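Local coordinates for biotin protein ligase-like protein of unknown function (Silicibacter sp., PDB 3BFM) that is of unknown function but resembles biotin and lipoate protein ligases and binds calcium in the crystal, at residues E15-G20 against V41-T46; D22-A27 against W122-L127; D47-A52 against R158-W163. All blocks are in the same frame, centred on the assembly; numbering follows the deposited sequence.

The three contacts follow a sheet outward to inward. Contact 1 joins edge strand 13-16 to strand 39-44; contacts 2 and 3 lay helices 23-32 and 156-175 against opposite faces of the sheet. Strand 48-55 ties them together: V41 O takes a probable hydrogen bond from A52 N (2.8 Å), and A51 O one from L127 N (2.7 Å). Contacts 1 and 2 also share the calcium ion, bound by E43 from one and D22 from the other; E43 OE1 and D22 OD1 lie 3.2 Å apart. R50 bridges both carboxylates, its NH1 3.2 Å from D22 OD1 and its NH2 3.4 Å from E43 OE1. The centres of contacts 1 and 3 are about 10 Å apart.

Contact 1: residues E15-G20 against V41-T46; sequences EAAGPG and VYELGT. With CA (calcium ion), chain B.
E15 and A16 run parallel to V41 and Y42 as paired strands, Y42 bonding to the residues on either side of A16: Y42 N donates to E15 O at 2.9 Å, tilted 25° from the carbonyl plane, and Y42 O accepts the straighter bond from A17 N at 2.8 Å. The Y42 ring leans back over the neighbouring strand because CG sits between the backbone N and the carbonyl carbon (chi1 65°). Its face receives A16 CA, 4.0 Å from the ring centroid and 11° off the normal, a CH-pi contact, while A16 CB touches Y42 CE1 at 3.9 Å. Replacing Y42 by an alanine would probably lose the CH-pi contact and uncover A16 and its backbone. Beyond the strand pair, A17 CB lies 3.8 Å from E43 OE1. The extended E43 chain carries its carboxylate to the calcium ion, which it grips with both oxygens, OE1 at 2.5 Å and OE2 at 2.4 Å. Three waters, Q21 O and D22 OD1 bring the coordination to seven, and one of those waters donates to G18 O (2.6 Å), tying the loop after the first strand to the metal. The carboxylate of E15 turns elsewhere, to a salt bridge with K30. The contact is the strand pairing of a beta-alpha-beta unit: connecting helix 23-32 lies under V41 and E43, strand 48-55 flanks 39-44 on its other edge, and helix 156-175 meets Y42 through L160.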
loop_
_atom_site.group_PDB
_atom_site.type_symbol
_atom_site.label_atom_id
_atom_site.label_comp_id
_atom_site.label_asym_id
_atom_site.label_seq_id
_atom_site.Cartn_x
_atom_site.Cartn_y
_atom_site.Cartn_z
ATOM N N GLU A 15 -5.502 -4.543 -11.960
ATOM C CA GLU A 15 -6.165 -4.138 -13.173
ATOM C C GLU A 15 -5.772 -5.122 -14.284
ATOM O O GLU A 15 -4.583 -5.253 -14.624
ATOM C CB GLU A 15 -5.737 -2.736 -13.546
ATOM C CG GLU A 15 -6.412 -2.268 -14.825
ATOM C CD GLU A 15 -6.299 -0.785 -15.077
ATOM O OE1 GLU A 15 -6.184 0.004 -14.103
ATOM O OE2 GLU A 15 -6.349 -0.411 -16.272
ATOM N N ALA A 16 -6.746 -5.835 -14.832
ATOM C CA ALA A 16 -6.481 -6.722 -15.949
ATOM C C ALA A 16 -6.304 -5.886 -17.219
ATOM O O ALA A 16 -7.102 -4.969 -17.510
ATOM C CB ALA A 16 -7.608 -7.750 -16.126
ATOM N N ALA A 17 -5.295 -6.248 -18.013
ATOM C CA ALA A 17 -5.037 -5.591 -19.307
ATOM C C ALA A 17 -6.154 -5.914 -20.302
ATOM O O ALA A 17 -6.615 -7.062 -20.399
ATOM C CB ALA A 17 -3.682 -6.050 -19.875
ATOM N N GLY A 18 -6.606 -4.875 -20.987
ATOM C CA GLY A 18 -7.618 -4.979 -22.030
ATOM C C GLY A 18 -7.039 -5.078 -23.419
ATOM O O GLY A 18 -5.831 -5.170 -23.600
ATOM N N PRO A 19 -7.919 -5.108 -24.425
ATOM C CA PRO A 19 -7.505 -5.145 -25.832
ATOM C C PRO A 19 -6.493 -4.052 -26.188
ATOM O O PRO A 19 -6.703 -2.892 -25.852
ATOM C CB PRO A 19 -8.812 -4.901 -26.567
ATOM C CG PRO A 19 -9.866 -5.500 -25.648
ATOM C CD PRO A 19 -9.392 -5.174 -24.275
ATOM N N GLY A 20 -5.407 -4.426 -26.851
ATOM C CA GLY A 20 -4.415 -3.477 -27.259
ATOM C C GLY A 20 -3.418 -3.108 -26.153
ATOM O O GLY A 20 -2.476 -2.378 -26.408
ATOM N N VAL A 41 -0.906 -4.158 -12.814
ATOM C CA VAL A 41 -1.535 -4.511 -14.083
ATOM C C VAL A 41 -1.125 -5.922 -14.440
ATOM O O VAL A 41 0.041 -6.262 -14.321
ATOM C CB VAL A 41 -1.085 -3.575 -15.213
ATOM C CG1 VAL A 41 -1.893 -3.886 -16.512
ATOM C CG2 VAL A 41 -1.239 -2.119 -14.793
ATOM N N TYR A 42 -2.074 -6.755 -14.855
ATOM C CA TYR A 42 -1.752 -8.125 -15.169
ATOM C C TYR A 42 -2.498 -8.613 -16.392
ATOM O O TYR A 42 -3.502 -8.026 -16.836
ATOM C CB TYR A 42 -2.009 -9.022 -13.948
ATOM C CG TYR A 42 -3.480 -9.099 -13.561
ATOM C CD1 TYR A 42 -4.296 -10.047 -14.118
ATOM C CD2 TYR A 42 -4.016 -8.229 -12.622
ATOM C CE1 TYR A 42 -5.612 -10.135 -13.786
ATOM C CE2 TYR A 42 -5.376 -8.311 -12.262
ATOM C CZ TYR A 42 -6.144 -9.259 -12.844
ATOM O OH TYR A 42 -7.498 -9.337 -12.528
ATOM N N GLU A 43 -1.986 -9.692 -16.967
ATOM C CA GLU A 43 -2.597 -10.317 -18.140
ATOM C C GLU A 43 -2.222 -11.778 -18.061
ATOM O O GLU A 43 -1.027 -12.101 -18.093
ATOM C CB GLU A 43 -2.067 -9.670 -19.432
ATOM C CG GLU A 43 -2.758 -10.139 -20.659
ATOM C CD GLU A 43 -2.572 -9.244 -21.875
ATOM O OE1 GLU A 43 -1.607 -8.426 -21.978
ATOM O OE2 GLU A 43 -3.368 -9.400 -22.810
ATOM N N LEU A 44 -3.237 -12.639 -17.884
ATOM C CA LEU A 44 -3.036 -14.075 -17.779
ATOM C C LEU A 44 -3.580 -14.780 -19.020
ATOM O O LEU A 44 -4.735 -14.544 -19.443
ATOM C CB LEU A 44 -3.738 -14.652 -16.534
ATOM C CG LEU A 44 -2.989 -14.716 -15.196
ATOM C CD1 LEU A 44 -2.996 -13.353 -14.509
ATOM C CD2 LEU A 44 -3.609 -15.764 -14.285
ATOM N N GLY A 45 -2.753 -15.635 -19.604
ATOM C CA GLY A 45 -3.186 -16.581 -20.623
ATOM C C GLY A 45 -2.891 -17.970 -20.132
ATOM O O GLY A 45 -2.345 -18.159 -19.054
ATOM N N THR A 46 -3.237 -18.973 -20.923
ATOM C CA THR A 46 -2.930 -20.319 -20.568
ATOM C C THR A 46 -1.403 -20.562 -20.662
ATOM O O THR A 46 -0.894 -21.403 -19.954
ATOM C CB THR A 46 -3.697 -21.305 -21.469
ATOM O OG1 THR A 46 -3.362 -21.066 -22.833
ATOM C CG2 THR A 46 -5.195 -21.061 -21.321
HETATM CA CA CA B . -2.348 -7.803 -24.251
HETATM O O HOH W 1 -4.663 -7.379 -24.454
HETATM O O HOH W 2 -2.467 -6.762 -26.470
HETATM O O HOH W 3 -1.687 -9.712 -25.499
#

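Contact 2: residues D22-A27 against W122-L127; sequences DPFDLA and WLVVGL. With CA (calcium ion), chain B.
F24 and A27 face V124 and G126 where the connecting helix of the beta-alpha-beta unit, 23-32, lies on the main sheet, with the calcium site at the start of that helix. Helix 23-27 and strand 123-127 run almost antiparallel, at 168°, and their axes come within 8.3 Å. V124 is the central bump. Its CG1 reaches between the two helix residues, 3.7 Å from F24 CD1 and 3.8 Å from A27 CB, while CG2 lies near the A27 carbonyl. The V124 side chain meets the F24 ring at a slant rather than over its face. F24 has CG anti to the backbone N (chi1 -178°), which carries the ring across strand 123-127 toward strand 102-111, its CD1-CE1 side lying on the strand: F24 CD1 rests 3.7 Å from G126 CA, and CE1 is 3.8 Å from V124 O. G126 makes room for this ring, since a CB there would come 2.6 Å from F24 CD1. Further packing on F24 comes from R108 and A110 of strand 102-111, and on A27 from A52 and V54 of strand 48-55. Two residues before F24, D22 occupies the N-cap position but uses its side chain otherwise: OD1 binds the calcium ion at 2.4 Å, whereas its backbone O accepts from L26 N (2.8 Å) in the first turn of the helix. The chemistry is therefore divided. F24 and A27 pack on V124 and G126 through apolar contacts, W122 NE1 bonds to E32 OE1 further along the helix, and the charged end lies at the metal, where the calcium ion and R50 together probably offset the closeness of the D22 and E43 carboxylates.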
loop_
_atom_site.group_PDB
_atom_site.type_symbol
_atom_site.label_atom_id
_atom_site.label_comp_id
_atom_site.label_asym_id
_atom_site.label_seq_id
_atom_site.Cartn_x
_atom_site.Cartn_y
_atom_site.Cartn_z
ATOM N N ASP A 22 -0.736 -4.284 -22.929
ATOM C CA ASP A 22 0.047 -5.291 -22.215
ATOM C C ASP A 22 0.499 -4.676 -20.889
ATOM O O ASP A 22 0.650 -3.451 -20.804
ATOM C CB ASP A 22 1.270 -5.769 -23.013
ATOM C CG ASP A 22 0.906 -6.365 -24.372
ATOM O OD1 ASP A 22 -0.135 -7.042 -24.511
ATOM O OD2 ASP A 22 1.685 -6.133 -25.314
ATOM N N PRO A 23 0.654 -5.502 -19.848
ATOM C CA PRO A 23 0.909 -4.955 -18.501
ATOM C C PRO A 23 2.074 -3.970 -18.328
ATOM O O PRO A 23 1.868 -2.884 -17.765
ATOM C CB PRO A 23 1.088 -6.221 -17.659
ATOM C CG PRO A 23 0.220 -7.217 -18.325
ATOM C CD PRO A 23 0.472 -6.953 -19.799
ATOM N N PHE A 24 3.266 -4.306 -18.814
ATOM C CA PHE A 24 4.440 -3.466 -18.553
ATOM C C PHE A 24 4.226 -2.124 -19.264
ATOM O O PHE A 24 4.354 -1.067 -18.631
ATOM C CB PHE A 24 5.705 -4.171 -19.020
ATOM C CG PHE A 24 6.988 -3.403 -18.745
ATOM C CD1 PHE A 24 7.409 -3.215 -17.427
ATOM C CD2 PHE A 24 7.747 -2.882 -19.769
ATOM C CE1 PHE A 24 8.586 -2.571 -17.138
ATOM C CE2 PHE A 24 8.929 -2.189 -19.481
ATOM C CZ PHE A 24 9.321 -2.020 -18.183
ATOM N N ASP A 25 3.879 -2.165 -20.551
ATOM C CA ASP A 25 3.586 -0.940 -21.315
ATOM C C ASP A 25 2.488 -0.107 -20.679
ATOM O O ASP A 25 2.659 1.113 -20.481
ATOM C CB ASP A 25 3.186 -1.280 -22.742
ATOM C CG ASP A 25 2.953 -0.033 -23.598
ATOM O OD1 ASP A 25 3.942 0.458 -24.176
ATOM O OD2 ASP A 25 1.794 0.447 -23.692
ATOM N N LEU A 26 1.370 -0.759 -20.342
ATOM C CA LEU A 26 0.224 -0.067 -19.759
ATOM C C LEU A 26 0.548 0.557 -18.400
ATOM O O LEU A 26 0.159 1.691 -18.103
ATOM C CB LEU A 26 -0.973 -1.026 -19.615
ATOM C CG LEU A 26 -2.270 -0.358 -19.101
ATOM C CD1 LEU A 26 -2.635 0.817 -20.014
ATOM C CD2 LEU A 26 -3.405 -1.375 -18.941
ATOM N N ALA A 27 1.226 -0.203 -17.550
ATOM C CA ALA A 27 1.621 0.355 -16.256
ATOM C C ALA A 27 2.484 1.608 -16.423
ATOM O O ALA A 27 2.307 2.584 -15.687
ATOM C CB ALA A 27 2.359 -0.684 -15.447
ATOM N N TRP A 122 8.195 8.048 -11.023
ATOM C CA TRP A 122 7.653 6.686 -11.016
ATOM C C TRP A 122 8.674 5.688 -11.470
ATOM O O TRP A 122 9.606 6.011 -12.193
ATOM C CB TRP A 122 6.393 6.564 -11.867
ATOM C CG TRP A 122 6.566 6.930 -13.292
ATOM C CD1 TRP A 122 6.249 8.144 -13.869
ATOM C CD2 TRP A 122 7.043 6.097 -14.368
ATOM N NE1 TRP A 122 6.523 8.114 -15.192
ATOM C CE2 TRP A 122 7.009 6.880 -15.536
ATOM C CE3 TRP A 122 7.528 4.787 -14.450
ATOM C CZ2 TRP A 122 7.420 6.395 -16.758
ATOM C CZ3 TRP A 122 7.921 4.299 -15.678
ATOM C CH2 TRP A 122 7.875 5.110 -16.815
ATOM N N LEU A 123 8.426 4.436 -11.080
ATOM C CA LEU A 123 9.181 3.306 -11.524
ATOM C C LEU A 123 8.211 2.134 -11.704
ATOM O O LEU A 123 7.275 1.996 -10.938
ATOM C CB LEU A 123 10.224 2.991 -10.466
ATOM C CG LEU A 123 11.353 2.054 -10.839
ATOM C CD1 LEU A 123 12.699 2.533 -10.251
ATOM C CD2 LEU A 123 11.027 0.616 -10.405
ATOM N N VAL A 124 8.424 1.328 -12.726
ATOM C CA VAL A 124 7.585 0.139 -12.963
ATOM C C VAL A 124 8.472 -1.072 -13.083
ATOM O O VAL A 124 9.497 -1.018 -13.766
ATOM C CB VAL A 124 6.759 0.274 -14.276
ATOM C CG1 VAL A 124 6.104 -1.047 -14.681
ATOM C CG2 VAL A 124 5.721 1.404 -14.136
ATOM N N VAL A 125 8.094 -2.145 -12.392
ATOM C CA VAL A 125 8.739 -3.452 -12.558
ATOM C C VAL A 125 7.775 -4.425 -13.183
ATOM O O VAL A 125 6.665 -4.603 -12.695
ATOM C CB VAL A 125 9.253 -4.003 -11.210
ATOM C CG1 VAL A 125 9.783 -5.420 -11.386
ATOM C CG2 VAL A 125 10.290 -3.079 -10.688
ATOM N N GLY A 126 8.195 -5.083 -14.251
ATOM C CA GLY A 126 7.328 -6.007 -14.953
ATOM C C GLY A 126 7.863 -7.414 -14.913
ATOM O O GLY A 126 9.085 -7.606 -14.961
ATOM N N LEU A 127 6.947 -8.376 -14.803
ATOM C CA LEU A 127 7.255 -9.780 -14.838
ATOM C C LEU A 127 6.680 -10.357 -16.144
ATOM O O LEU A 127 5.533 -10.057 -16.508
ATOM C CB LEU A 127 6.602 -10.462 -13.609
ATOM C CG LEU A 127 6.670 -11.986 -13.587
ATOM C CD1 LEU A 127 8.150 -12.455 -13.525
ATOM C CD2 LEU A 127 5.830 -12.618 -12.422
HETATM CA CA CA B . -2.348 -7.803 -24.251
HETATM O O HOH W 1 -4.663 -7.379 -24.454
HETATM O O HOH W 2 -2.467 -6.762 -26.470
HETATM O O HOH W 3 -1.687 -9.712 -25.499
#

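Contact 3: residues D47-A52 against R158-W163; sequences DVLRAA and RLLESW
A51 presents its CB as a small bump to helix 158-163, and it enters the hollow between L160 and W163, three apart on the helix. L160 CD1 presses on it at 3.4 Å, tighter than usual van der Waals contact, while W163 CZ3 closes the other side at 3.9 Å. Both helix side chains leave with CG anti to the backbone N; for L160, chi1 176° puts CG out toward the strand, and chi2 of 59° turns CD1 onto A51 CB. The W163 indole meets A51 CB obliquely with its CZ3 corner, and its NE1 is used elsewhere, on C71 O. L49, modelled in two conformers, lies beside L159 and L160; in one of them its CD2 is 4.3 Å from L159 CD2, a loose and less certain fit. Strand 48-52 and the helix lie at -26° with axes 10.0 Å apart, the usual spacing of a helix packed on a beta sheet. Helix 156-175 covers the sheet face carrying L49 and A51, L160 also touching Y42 and L44, and W163 touching L127. On the helix flank away from the strand, R158 holds E161 side-on, NE to OE1 at 2.7 Å and NH2 to OE2 at 2.9 Å, with both nitrogens above the carboxylate plane; E161 OE2 also accepts a hydrogen bond from T7 N. The buried seam itself depends on shape and hydrophobic packing.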
loop_
_atom_site.group_PDB
_atom_site.type_symbol
_atom_site.label_atom_id
_atom_site.label_comp_id
_atom_site.label_asym_id
_atom_site.label_seq_id
_atom_site.Cartn_x
_atom_site.Cartn_y
_atom_site.Cartn_z
ATOM N N ASP A 47 -0.722 -19.814 -21.538
ATOM C CA ASP A 47 0.695 -20.071 -21.837
ATOM C C ASP A 47 1.684 -19.060 -21.243
ATOM O O ASP A 47 2.898 -19.270 -21.310
ATOM C CB ASP A 47 0.911 -20.069 -23.347
ATOM C CG ASP A 47 0.298 -21.254 -24.022
ATOM O OD1 ASP A 47 -0.363 -22.085 -23.348
ATOM O OD2 ASP A 47 0.438 -21.277 -25.251
ATOM N N VAL A 48 1.179 -17.968 -20.696
ATOM C CA VAL A 48 2.057 -16.899 -20.218
ATOM C C VAL A 48 1.380 -16.125 -19.104
ATOM O O VAL A 48 0.147 -16.019 -19.045
ATOM C CB VAL A 48 2.487 -15.943 -21.355
ATOM C CG1 VAL A 48 1.258 -15.404 -22.068
ATOM C CG2 VAL A 48 3.388 -14.767 -20.829
ATOM N N LEU A 49 2.212 -15.648 -18.184
ATOM C CA LEU A 49 1.778 -14.711 -17.135
ATOM C C LEU A 49 2.540 -13.402 -17.284
ATOM O O LEU A 49 3.756 -13.407 -17.341
ATOM C CB LEU A 49 1.997 -15.290 -15.722
ATOM C CG LEU A 49 1.793 -14.380 -14.486
ATOM C CD1 LEU A 49 0.327 -13.904 -14.406
ATOM C CD2 LEU A 49 2.178 -15.081 -13.187
ATOM N N ARG A 50 1.829 -12.278 -17.352
ATOM C CA ARG A 50 2.505 -10.979 -17.354
ATOM C C ARG A 50 1.905 -10.142 -16.267
ATOM O O ARG A 50 0.699 -10.252 -16.007
ATOM C CB ARG A 50 2.433 -10.271 -18.711
ATOM C CG ARG A 50 3.236 -11.003 -19.780
ATOM C CD ARG A 50 2.986 -10.400 -21.154
ATOM N NE ARG A 50 1.766 -10.946 -21.700
ATOM C CZ ARG A 50 1.150 -10.491 -22.786
ATOM N NH1 ARG A 50 1.617 -9.452 -23.462
ATOM N NH2 ARG A 50 0.044 -11.083 -23.194
ATOM N N ALA A 51 2.743 -9.334 -15.619
ATOM C CA ALA A 51 2.275 -8.424 -14.625
ATOM C C ALA A 51 3.242 -7.301 -14.457
ATOM O O ALA A 51 4.408 -7.382 -14.879
ATOM C CB ALA A 51 1.989 -9.168 -13.299
ATOM N N ALA A 52 2.766 -6.199 -13.918
ATOM C CA ALA A 52 3.657 -5.021 -13.737
ATOM C C ALA A 52 3.148 -4.250 -12.530
ATOM O O ALA A 52 1.951 -4.113 -12.356
ATOM C CB ALA A 52 3.744 -4.126 -15.007
ATOM N N ARG A 158 -2.609 -17.678 -8.358
ATOM C CA ARG A 158 -2.024 -17.758 -7.011
ATOM C C ARG A 158 -0.588 -17.272 -6.993
ATOM O O ARG A 158 -0.156 -16.644 -6.045
ATOM C CB ARG A 158 -2.084 -19.183 -6.474
ATOM C CG ARG A 158 -3.503 -19.788 -6.392
ATOM C CD ARG A 158 -4.400 -19.112 -5.368
ATOM N NE ARG A 158 -5.041 -17.890 -5.835
ATOM C CZ ARG A 158 -6.102 -17.837 -6.641
ATOM N NH1 ARG A 158 -6.635 -18.946 -7.148
ATOM N NH2 ARG A 158 -6.601 -16.659 -6.979
ATOM N N LEU A 159 0.159 -17.600 -8.040
ATOM C CA LEU A 159 1.549 -17.111 -8.209
ATOM C C LEU A 159 1.636 -15.567 -8.318
ATOM O O LEU A 159 2.482 -14.913 -7.696
ATOM C CB LEU A 159 2.205 -17.802 -9.389
ATOM C CG LEU A 159 3.681 -17.431 -9.632
ATOM C CD1 LEU A 159 4.606 -17.735 -8.448
ATOM C CD2 LEU A 159 4.247 -18.110 -10.905
ATOM N N LEU A 160 0.747 -14.995 -9.124
ATOM C CA LEU A 160 0.601 -13.547 -9.202
ATOM C C LEU A 160 0.327 -12.890 -7.863
ATOM O O LEU A 160 0.987 -11.917 -7.501
ATOM C CB LEU A 160 -0.480 -13.200 -10.215
ATOM C CG LEU A 160 -0.850 -11.737 -10.378
ATOM C CD1 LEU A 160 0.371 -10.877 -10.793
ATOM C CD2 LEU A 160 -1.973 -11.658 -11.426
ATOM N N GLU A 161 -0.665 -13.410 -7.124
ATOM C CA GLU A 161 -0.993 -12.906 -5.808
ATOM C C GLU A 161 0.199 -12.983 -4.888
ATOM O O GLU A 161 0.482 -12.056 -4.135
ATOM C CB GLU A 161 -2.114 -13.759 -5.193
ATOM C CG GLU A 161 -3.437 -13.552 -5.848
ATOM C CD GLU A 161 -4.504 -14.540 -5.379
ATOM O OE1 GLU A 161 -4.155 -15.574 -4.752
ATOM O OE2 GLU A 161 -5.700 -14.245 -5.611
ATOM N N SER A 162 0.896 -14.110 -4.959
ATOM C CA SER A 162 2.039 -14.356 -4.090
ATOM C C SER A 162 3.215 -13.440 -4.430
ATOM O O SER A 162 3.910 -12.957 -3.542
ATOM C CB SER A 162 2.442 -15.814 -4.177
ATOM O OG SER A 162 3.342 -16.112 -3.147
ATOM N N TRP A 163 3.425 -13.192 -5.720
ATOM C CA TRP A 163 4.507 -12.295 -6.133
ATOM C C TRP A 163 4.227 -10.910 -5.507
ATOM O O TRP A 163 5.072 -10.302 -4.827
ATOM C CB TRP A 163 4.617 -12.219 -7.632
ATOM C CG TRP A 163 5.725 -11.309 -8.111
ATOM C CD1 TRP A 163 7.062 -11.383 -7.775
ATOM C CD2 TRP A 163 5.603 -10.236 -9.041
ATOM N NE1 TRP A 163 7.754 -10.416 -8.432
ATOM C CE2 TRP A 163 6.892 -9.691 -9.217
ATOM C CE3 TRP A 163 4.524 -9.671 -9.723
ATOM C CZ2 TRP A 163 7.134 -8.586 -10.042
ATOM C CZ3 TRP A 163 4.751 -8.563 -10.548
ATOM C CH2 TRP A 163 6.048 -8.047 -10.716
#